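Local atomic coordinates of Cyclo(L-leucyl-L-leucyl) synthase (PDB entry 6EZ3), a protein that catalyses the formation of cyclo(L-leucyl-L-leucyl) from two molecules of leucyl-tRNA, without ATP, as a cyclodipeptide synthase. Residues R19-L25 / T188-A194; D132-S138 / Q209-K213. One frame throughout, in Å; residues are numbered along the deposited sequence.

Interaction 1 joins two neighbouring parallel strands of the central sheet, whereas interaction 2 lays a loop against the first turns of helix 133-149. Their centres are 25 Å apart and their nearest atoms about 12 Å, although their segments alternate along the chain. Each comes near residues that probably bind substrate (Tyr-195, Leu-201, Leu-173) or may take part in catalysis (Glu-175). In interaction 1 the side chain of Met-193 is about 6 Å from those of Tyr-195 and Glu-175; in interaction 2 Phe-210 is about 4 Å from Leu-201 and Phe-135 about 4 Å from Leu-173, again between side chains. Both thus lie beside the probable substrate pocket, from different parts of the fold.

Interaction 1: residues R19-L25 / T188-A194; sequences RKKHVIL and TQETLMA
The parallel segments 22-25 and 191-194 have axes 4.6 Å apart at closest approach and inclined by 26°, with Ile-24 paired to Met-193 and Leu-25 to Ala-194. The backbone of Ile-24 bonds twice: its N donates to Leu-192 O at 2.8 Å, and its O accepts from Ala-194 N. Near the start of the pairing, the bond from Leu-192 N to His-22 O is longer, 3.3 Å, and more bent.

His-22 has CG anti to the backbone N (chi1 -176°), which brings its ring alongside Thr-191. There ND1 and Thr-191 OG1 share a hydrogen bond of 2.8 Å in the plane of the ring, while Thr-188 CG2 sits over the ring centre in a CH-pi contact. Ser-54 of the adjoining strand bonds to NE2, so both ring nitrogens of this buried residue are engaged and its rotation is fixed; the hydroxyl of Thr-188 turns instead to Asn-183.

The two strands are central members of the parallel part of a sheet flanked by helices, consistent with the Rossmann-like fold of the HUP clan. The beta-branched Val-23 and Ile-24 suit a strand in the core: Val-23 CG2 lies 3.7 Å from Ala-194 CB on one face, and on the other Ile-24 CG2 packs against the thioether of Met-193, 3.8 Å from SD.

Ahead of the strands the contact becomes ionic. The extended chain of Glu-190 carries its carboxylate to two cations, OE2 reaching Arg-19 NH2 at 2.8 Å, over a face of the guanidinium, and Lys-21 NZ at 3.6 Å. The two positive charges probably stabilise the ionised carboxylate in its buried setting. Lys-21 NZ also donates to Gln-189 OE1, approaching above the carbonyl plane, and the long chains of Arg-19, Lys-21 and Gln-189 reach in from the solvent side.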
ATOM      1  N   ARG A  19      16.129  -1.155 -13.803  1.00 38.42           N
ATOM      2  CA  ARG A  19      15.635  -2.209 -14.680  1.00 37.93           C
ATOM      3  C   ARG A  19      14.231  -1.926 -15.323  1.00 43.08           C
ATOM      4  O   ARG A  19      13.955  -2.445 -16.395  1.00 43.86           O
ATOM      5  CB  ARG A  19      15.646  -3.563 -13.940  1.00 37.47           C
ATOM      6  CG  ARG A  19      17.030  -4.175 -13.748  1.00 38.89           C
ATOM      7  CD  ARG A  19      17.050  -5.376 -12.816  1.00 45.30           C
ATOM      8  NE  ARG A  19      17.634  -5.008 -11.518  1.00 65.93           N
ATOM      9  CZ  ARG A  19      17.756  -5.828 -10.475  1.00 92.14           C
ATOM     10  NH1 ARG A  19      18.286  -5.391  -9.337  1.00 80.06           N
ATOM     11  NH2 ARG A  19      17.354  -7.090 -10.562  1.00 92.85           N
ATOM     12  N   LYS A  20      13.393  -1.095 -14.694  1.00 39.28           N
ATOM     13  CA  LYS A  20      12.016  -0.672 -15.068  1.00 38.73           C
ATOM     14  C   LYS A  20      11.052  -1.840 -15.452  1.00 46.00           C
ATOM     15  O   LYS A  20      10.178  -1.676 -16.319  1.00 45.19           O
ATOM     16  CB  LYS A  20      12.015   0.427 -16.120  1.00 37.86           C
ATOM     17  CG  LYS A  20      12.791   1.637 -15.642  1.00 39.41           C
ATOM     18  CD  LYS A  20      11.955   2.846 -15.334  1.00 33.89           C
ATOM     19  CE  LYS A  20      12.545   3.694 -14.240  1.00 28.10           C
ATOM     20  NZ  LYS A  20      14.011   3.919 -14.389  1.00 27.62           N
ATOM     21  N   LYS A  21      11.160  -2.989 -14.738  1.00 44.37           N
ATOM     22  CA  LYS A  21      10.299  -4.131 -15.058  1.00 44.67           C
ATOM     23  C   LYS A  21       8.836  -3.933 -14.666  1.00 50.28           C
ATOM     24  O   LYS A  21       7.973  -4.106 -15.520  1.00 53.54           O
ATOM     25  CB  LYS A  21      10.842  -5.437 -14.484  1.00 48.43           C
ATOM     26  CG  LYS A  21      12.047  -5.997 -15.240  1.00 80.36           C
ATOM     27  CD  LYS A  21      12.323  -7.447 -14.845  1.00 94.62           C
ATOM     28  CE  LYS A  21      13.796  -7.770 -14.685  1.00111.46           C
ATOM     29  NZ  LYS A  21      14.017  -8.902 -13.735  1.00121.60           N
ATOM     30  N   HIS A  22       8.545  -3.559 -13.403  1.00 43.89           N
ATOM     31  CA  HIS A  22       7.185  -3.360 -12.913  1.00 42.42           C
ATOM     32  C   HIS A  22       7.129  -2.443 -11.676  1.00 47.88           C
ATOM     33  O   HIS A  22       8.031  -2.487 -10.827  1.00 51.44           O
ATOM     34  CB  HIS A  22       6.577  -4.723 -12.594  1.00 42.89           C
ATOM     35  CG  HIS A  22       5.132  -4.707 -12.169  1.00 46.81           C
ATOM     36  ND1 HIS A  22       4.760  -4.642 -10.826  1.00 48.75           N
ATOM     37  CD2 HIS A  22       4.014  -4.806 -12.913  1.00 48.30           C
ATOM     38  CE1 HIS A  22       3.440  -4.673 -10.816  1.00 47.52           C
ATOM     39  NE2 HIS A  22       2.945  -4.781 -12.039  1.00 47.64           N
ATOM     40  N   VAL A  23       6.042  -1.655 -11.554  1.00 39.66           N
ATOM     41  CA  VAL A  23       5.772  -0.776 -10.415  1.00 37.17           C
ATOM     42  C   VAL A  23       4.333  -1.013  -9.901  1.00 43.30           C
ATOM     43  O   VAL A  23       3.435  -1.345 -10.690  1.00 43.36           O
ATOM     44  CB  VAL A  23       6.062   0.734 -10.719  1.00 38.61           C
ATOM     45  CG1 VAL A  23       5.129   1.339 -11.788  1.00 36.90           C
ATOM     46  CG2 VAL A  23       6.031   1.561  -9.444  1.00 38.48           C
ATOM     47  N   ILE A  24       4.134  -0.866  -8.581  1.00 39.64           N
ATOM     48  CA  ILE A  24       2.847  -0.942  -7.923  1.00 39.46           C
ATOM     49  C   ILE A  24       2.590   0.466  -7.499  1.00 44.71           C
ATOM     50  O   ILE A  24       3.388   1.045  -6.759  1.00 46.28           O
ATOM     51  CB  ILE A  24       2.787  -1.928  -6.709  1.00 43.01           C
ATOM     52  CG1 ILE A  24       3.061  -3.401  -7.144  1.00 43.67           C
ATOM     53  CG2 ILE A  24       1.413  -1.829  -5.985  1.00 43.57           C
ATOM     54  CD1 ILE A  24       3.336  -4.329  -6.041  1.00 43.00           C
ATOM     55  N   LEU A  25       1.508   1.055  -8.002  1.00 40.19           N
ATOM     56  CA  LEU A  25       1.139   2.400  -7.571  1.00 38.30           C
ATOM     57  C   LEU A  25       0.158   2.216  -6.415  1.00 44.08           C
ATOM     58  O   LEU A  25      -0.902   1.616  -6.581  1.00 43.62           O
ATOM     59  CB  LEU A  25       0.513   3.256  -8.688  1.00 36.86           C
ATOM     60  CG  LEU A  25       1.222   3.319 -10.028  1.00 39.33           C
ATOM     61  CD1 LEU A  25       0.364   4.016 -11.028  1.00 39.70           C
ATOM     62  CD2 LEU A  25       2.523   4.046  -9.938  1.00 38.63           C
ATOM     63  N   THR A 188       4.666 -11.312 -10.261  1.00 49.51           N
ATOM     64  CA  THR A 188       5.696 -10.507 -10.928  1.00 48.16           C
ATOM     65  C   THR A 188       7.072 -11.120 -10.664  1.00 51.76           C
ATOM     66  O   THR A 188       7.231 -11.878  -9.702  1.00 51.60           O
ATOM     67  CB  THR A 188       5.655  -9.009 -10.537  1.00 49.88           C
ATOM     68  OG1 THR A 188       5.540  -8.861  -9.129  1.00 58.49           O
ATOM     69  CG2 THR A 188       4.561  -8.248 -11.225  1.00 40.29           C
ATOM     70  N   GLN A 189       8.063 -10.806 -11.535  1.00 47.29           N
ATOM     71  CA  GLN A 189       9.437 -11.280 -11.415  1.00 46.11           C
ATOM     72  C   GLN A 189      10.106 -10.425 -10.330  1.00 49.49           C
ATOM     73  O   GLN A 189      10.616 -10.963  -9.353  1.00 49.19           O
ATOM     74  CB  GLN A 189      10.144 -11.141 -12.757  1.00 47.75           C
ATOM     75  CG  GLN A 189      10.738 -12.422 -13.331  1.00 79.11           C
ATOM     76  CD  GLN A 189      11.794 -12.076 -14.368  1.00118.15           C
ATOM     77  OE1 GLN A 189      12.854 -11.515 -14.042  1.00116.97           O
ATOM     78  NE2 GLN A 189      11.520 -12.367 -15.645  1.00114.85           N
ATOM     79  N   GLU A 190      10.031  -9.085 -10.477  1.00 45.88           N
ATOM     80  CA  GLU A 190      10.506  -8.053  -9.536  1.00 44.57           C
ATOM     81  C   GLU A 190       9.546  -6.876  -9.680  1.00 50.20           C
ATOM     82  O   GLU A 190       8.922  -6.730 -10.745  1.00 49.96           O
ATOM     83  CB  GLU A 190      11.958  -7.634  -9.778  1.00 45.25           C
ATOM     84  CG  GLU A 190      12.262  -7.192 -11.200  1.00 51.01           C
ATOM     85  CD  GLU A 190      13.554  -6.425 -11.388  1.00 59.48           C
ATOM     86  OE1 GLU A 190      13.524  -5.350 -12.034  1.00 68.57           O
ATOM     87  OE2 GLU A 190      14.585  -6.873 -10.843  1.00 35.54           O
ATOM     88  N   THR A 191       9.359  -6.088  -8.590  1.00 46.16           N
ATOM     89  CA  THR A 191       8.400  -4.977  -8.529  1.00 44.31           C
ATOM     90  C   THR A 191       8.813  -3.973  -7.460  1.00 48.67           C
ATOM     91  O   THR A 191       9.614  -4.309  -6.592  1.00 48.03           O
ATOM     92  CB  THR A 191       6.976  -5.541  -8.294  1.00 41.89           C
ATOM     93  OG1 THR A 191       5.989  -4.504  -8.292  1.00 44.22           O
ATOM     94  CG2 THR A 191       6.868  -6.384  -7.055  1.00 30.73           C
ATOM     95  N   LEU A 192       8.305  -2.722  -7.552  1.00 46.18           N
ATOM     96  CA  LEU A 192       8.548  -1.659  -6.559  1.00 45.47           C
ATOM     97  C   LEU A 192       7.194  -1.184  -6.060  1.00 48.68           C
ATOM     98  O   LEU A 192       6.303  -0.958  -6.881  1.00 51.14           O
ATOM     99  CB  LEU A 192       9.244  -0.413  -7.167  1.00 45.30           C
ATOM    100  CG  LEU A 192      10.633  -0.511  -7.807  1.00 49.77           C
ATOM    101  CD1 LEU A 192      10.930   0.731  -8.574  1.00 48.95           C
ATOM    102  CD2 LEU A 192      11.722  -0.729  -6.772  1.00 53.31           C
ATOM    103  N   MET A 193       7.043  -0.981  -4.751  1.00 40.63           N
ATOM    104  CA  MET A 193       5.847  -0.362  -4.226  1.00 39.52           C
ATOM    105  C   MET A 193       6.148   1.171  -4.205  1.00 44.87           C
ATOM    106  O   MET A 193       7.096   1.588  -3.520  1.00 45.64           O
ATOM    107  CB  MET A 193       5.565  -0.898  -2.847  1.00 42.02           C
ATOM    108  CG  MET A 193       4.515  -0.132  -2.134  1.00 46.77           C
ATOM    109  SD  MET A 193       2.858  -0.485  -2.740  1.00 52.57           S
ATOM    110  CE  MET A 193       2.718  -2.262  -2.326  1.00 48.71           C
ATOM    111  N   ALA A 194       5.413   1.996  -5.025  1.00 41.43           N
ATOM    112  CA  ALA A 194       5.602   3.452  -5.149  1.00 40.64           C
ATOM    113  C   ALA A 194       4.547   4.251  -4.361  1.00 46.21           C
ATOM    114  O   ALA A 194       3.343   4.066  -4.552  1.00 47.75           O
ATOM    115  CB  ALA A 194       5.579   3.854  -6.607  1.00 40.87           C
TER

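Interaction 2: residues D132-S138 / Q209-K213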
ATOM      1  N   ASP A 132       7.157 -10.426  18.748  1.00 72.38           N
ATOM      2  CA  ASP A 132       8.000  -9.207  18.794  1.00 72.16           C
ATOM      3  C   ASP A 132       7.214  -7.968  19.248  1.00 77.90           C
ATOM      4  O   ASP A 132       6.274  -7.524  18.580  1.00 78.53           O
ATOM      5  CB  ASP A 132       8.726  -8.950  17.452  1.00 73.40           C
ATOM      6  CG  ASP A 132       9.941  -8.037  17.526  1.00 81.95           C
ATOM      7  OD1 ASP A 132      10.950  -8.335  16.845  1.00 84.15           O
ATOM      8  OD2 ASP A 132       9.884  -7.021  18.260  1.00 82.27           O
ATOM      9  N   SER A 133       7.610  -7.428  20.401  1.00 75.49           N
ATOM     10  CA  SER A 133       6.999  -6.272  21.071  1.00 75.86           C
ATOM     11  C   SER A 133       7.330  -4.974  20.359  1.00 76.77           C
ATOM     12  O   SER A 133       6.497  -4.061  20.311  1.00 75.16           O
ATOM     13  CB  SER A 133       7.472  -6.192  22.525  1.00 81.94           C
ATOM     14  OG  SER A 133       7.761  -7.470  23.083  1.00 95.43           O
ATOM     15  N   ASN A 134       8.570  -4.889  19.837  1.00 72.56           N
ATOM     16  CA  ASN A 134       9.096  -3.727  19.118  1.00 71.77           C
ATOM     17  C   ASN A 134       8.316  -3.530  17.801  1.00 73.31           C
ATOM     18  O   ASN A 134       7.897  -2.409  17.497  1.00 73.99           O
ATOM     19  CB  ASN A 134      10.616  -3.885  18.890  1.00 71.43           C
ATOM     20  CG  ASN A 134      11.281  -2.802  18.075  1.00104.30           C
ATOM     21  OD1 ASN A 134      10.912  -1.621  18.126  1.00 99.06           O
ATOM     22  ND2 ASN A 134      12.306  -3.183  17.317  1.00100.62           N
ATOM     23  N   PHE A 135       8.082  -4.637  17.064  1.00 66.01           N
ATOM     24  CA  PHE A 135       7.349  -4.646  15.810  1.00 63.74           C
ATOM     25  C   PHE A 135       5.921  -4.207  16.045  1.00 64.56           C
ATOM     26  O   PHE A 135       5.452  -3.332  15.315  1.00 63.63           O
ATOM     27  CB  PHE A 135       7.424  -6.021  15.142  1.00 65.57           C
ATOM     28  CG  PHE A 135       6.553  -6.165  13.917  1.00 67.73           C
ATOM     29  CD1 PHE A 135       6.879  -5.520  12.731  1.00 71.27           C
ATOM     30  CD2 PHE A 135       5.431  -6.979  13.935  1.00 69.83           C
ATOM     31  CE1 PHE A 135       6.070  -5.652  11.601  1.00 71.72           C
ATOM     32  CE2 PHE A 135       4.631  -7.115  12.806  1.00 72.37           C
ATOM     33  CZ  PHE A 135       4.960  -6.457  11.646  1.00 70.39           C
ATOM     34  N   LYS A 136       5.257  -4.745  17.110  1.00 59.65           N
ATOM     35  CA  LYS A 136       3.896  -4.363  17.488  1.00 59.08           C
ATOM     36  C   LYS A 136       3.793  -2.838  17.633  1.00 64.26           C
ATOM     37  O   LYS A 136       2.916  -2.231  17.016  1.00 64.08           O
ATOM     38  CB  LYS A 136       3.443  -5.071  18.763  1.00 60.98           C
ATOM     39  CG  LYS A 136       1.984  -4.760  19.142  1.00 73.54           C
ATOM     40  CD  LYS A 136       1.347  -5.887  19.964  1.00 83.23           C
ATOM     41  CE  LYS A 136      -0.070  -5.565  20.386  1.00 88.31           C
ATOM     42  NZ  LYS A 136      -0.719  -6.704  21.103  1.00 94.32           N
ATOM     43  N   ASN A 137       4.746  -2.221  18.360  1.00 61.56           N
ATOM     44  CA  ASN A 137       4.821  -0.770  18.547  1.00 62.27           C
ATOM     45  C   ASN A 137       4.952  -0.038  17.207  1.00 67.01           C
ATOM     46  O   ASN A 137       4.180   0.892  16.945  1.00 66.69           O
ATOM     47  CB  ASN A 137       5.979  -0.401  19.491  1.00 66.74           C
ATOM     48  CG  ASN A 137       6.350   1.077  19.513  1.00 99.28           C
ATOM     49  OD1 ASN A 137       5.600   1.940  20.004  1.00 96.44           O
ATOM     50  ND2 ASN A 137       7.525   1.397  18.972  1.00 90.04           N
ATOM     51  N   SER A 138       5.908  -0.489  16.350  1.00 63.76           N
ATOM     52  CA  SER A 138       6.162   0.082  15.026  1.00 63.12           C
ATOM     53  C   SER A 138       4.882   0.086  14.189  1.00 66.67           C
ATOM     54  O   SER A 138       4.574   1.101  13.550  1.00 66.21           O
ATOM     55  CB  SER A 138       7.300  -0.651  14.323  1.00 66.07           C
ATOM     56  OG  SER A 138       8.561  -0.049  14.589  1.00 71.19           O
ATOM     57  N   GLN A 209      15.744  -4.791  12.077  1.00 56.48           N
ATOM     58  CA  GLN A 209      15.289  -4.599  13.446  1.00 56.33           C
ATOM     59  C   GLN A 209      14.206  -5.585  13.849  1.00 60.78           C
ATOM     60  O   GLN A 209      13.857  -5.666  15.033  1.00 59.29           O
ATOM     61  CB  GLN A 209      14.883  -3.136  13.698  1.00 57.45           C
ATOM     62  CG  GLN A 209      16.099  -2.242  13.942  1.00 62.51           C
ATOM     63  CD  GLN A 209      15.733  -0.899  14.496  1.00109.00           C
ATOM     64  OE1 GLN A 209      14.935  -0.774  15.436  1.00113.35           O
ATOM     65  NE2 GLN A 209      16.361   0.142  13.972  1.00109.02           N
ATOM     66  N   PHE A 210      13.694  -6.353  12.871  1.00 60.07           N
ATOM     67  CA  PHE A 210      12.676  -7.380  13.119  1.00 60.68           C
ATOM     68  C   PHE A 210      13.014  -8.707  12.445  1.00 67.09           C
ATOM     69  O   PHE A 210      13.963  -8.786  11.656  1.00 66.51           O
ATOM     70  CB  PHE A 210      11.270  -6.913  12.705  1.00 62.05           C
ATOM     71  CG  PHE A 210      10.958  -5.451  12.897  1.00 63.16           C
ATOM     72  CD1 PHE A 210      10.806  -4.915  14.171  1.00 65.51           C
ATOM     73  CD2 PHE A 210      10.777  -4.618  11.803  1.00 65.59           C
ATOM     74  CE1 PHE A 210      10.512  -3.564  14.346  1.00 66.70           C
ATOM     75  CE2 PHE A 210      10.454  -3.274  11.975  1.00 68.60           C
ATOM     76  CZ  PHE A 210      10.317  -2.757  13.246  1.00 66.90           C
ATOM     77  N   ASN A 211      12.210  -9.745  12.738  1.00 66.68           N
ATOM     78  CA  ASN A 211      12.348 -11.108  12.182  1.00 67.55           C
ATOM     79  C   ASN A 211      11.635 -11.250  10.830  1.00 70.18           C
ATOM     80  O   ASN A 211      11.289 -12.357  10.424  1.00 68.96           O
ATOM     81  CB  ASN A 211      11.840 -12.155  13.187  1.00 73.73           C
ATOM     82  CG  ASN A 211      12.438 -12.010  14.572  1.00107.06           C
ATOM     83  OD1 ASN A 211      13.657 -12.143  14.761  1.00 98.69           O
ATOM     84  ND2 ASN A 211      11.596 -11.694  15.565  1.00100.81           N
ATOM     85  N   LEU A 212      11.419 -10.108  10.144  1.00 67.43           N
ATOM     86  CA  LEU A 212      10.805  -9.974   8.818  1.00 66.67           C
ATOM     87  C   LEU A 212      11.808  -9.327   7.872  1.00 70.42           C
ATOM     88  O   LEU A 212      12.646  -8.527   8.301  1.00 70.54           O
ATOM     89  CB  LEU A 212       9.536  -9.120   8.870  1.00 66.07           C
ATOM     90  CG  LEU A 212       8.383  -9.647   9.696  1.00 69.90           C
ATOM     91  CD1 LEU A 212       7.554  -8.512  10.209  1.00 70.14           C
ATOM     92  CD2 LEU A 212       7.523 -10.573   8.887  1.00 71.23           C
ATOM     93  N   LYS A 213      11.732  -9.682   6.584  1.00 66.10           N
ATOM     94  CA  LYS A 213      12.640  -9.144   5.577  1.00 64.93           C
ATOM     95  C   LYS A 213      11.927  -8.770   4.288  1.00 66.52           C
ATOM     96  O   LYS A 213      11.057  -9.499   3.818  1.00 66.91           O
ATOM     97  CB  LYS A 213      13.791 -10.128   5.298  1.00 67.46           C
ATOM     98  CG  LYS A 213      14.885 -10.127   6.382  1.00 92.27           C
ATOM     99  CD  LYS A 213      16.000 -11.132   6.067  1.00109.43           C
ATOM    100  CE  LYS A 213      16.913 -11.435   7.235  1.00119.24           C
ATOM    101  NZ  LYS A 213      17.684 -12.691   7.011  1.00121.01           N
TER
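Gln-209 only skirts the helix, its O 3.7 Å from Asn-134 ND2, too long for a hydrogen bond. Phe-210 carries the contact. One face of its ring receives the edge of Phe-135 in a T-shaped stack, with centroids 5.4 Å apart and planes at 69°; the ring of Phe-135 is swung out to meet it because CG stands anti to the backbone N (chi1 173°). Ser-138 OG lies at the rim of the Phe-210 ring, near CZ, and Leu-201 of helix 200-206, which probably binds substrate, packs on Phe-210. Asn-211 then turns its amide to Gln-128, which accepts from ND2, and merely passes Asp-132 OD1 at 3.7 Å. Asp-132 is suited to its place as the N-cap of helix 133-149: its OD2 accepts from Phe-135 N at 3.2 Å. Leu-212 sets CD1 over a face of the Phe-135 ring, 3.8 Å from the centroid, while Ile-125 of helix 116-131 touches both residues. The loop after helix 200-206 is thus packed against helices 116-131 and 133-149. Phe-135 offers an edge to Phe-210 and a face to Leu-212, so dispersion and weak aromatic electrostatics probably dominate the hold on helix 133-149, while a polar bond ties the loop to helix 116-131.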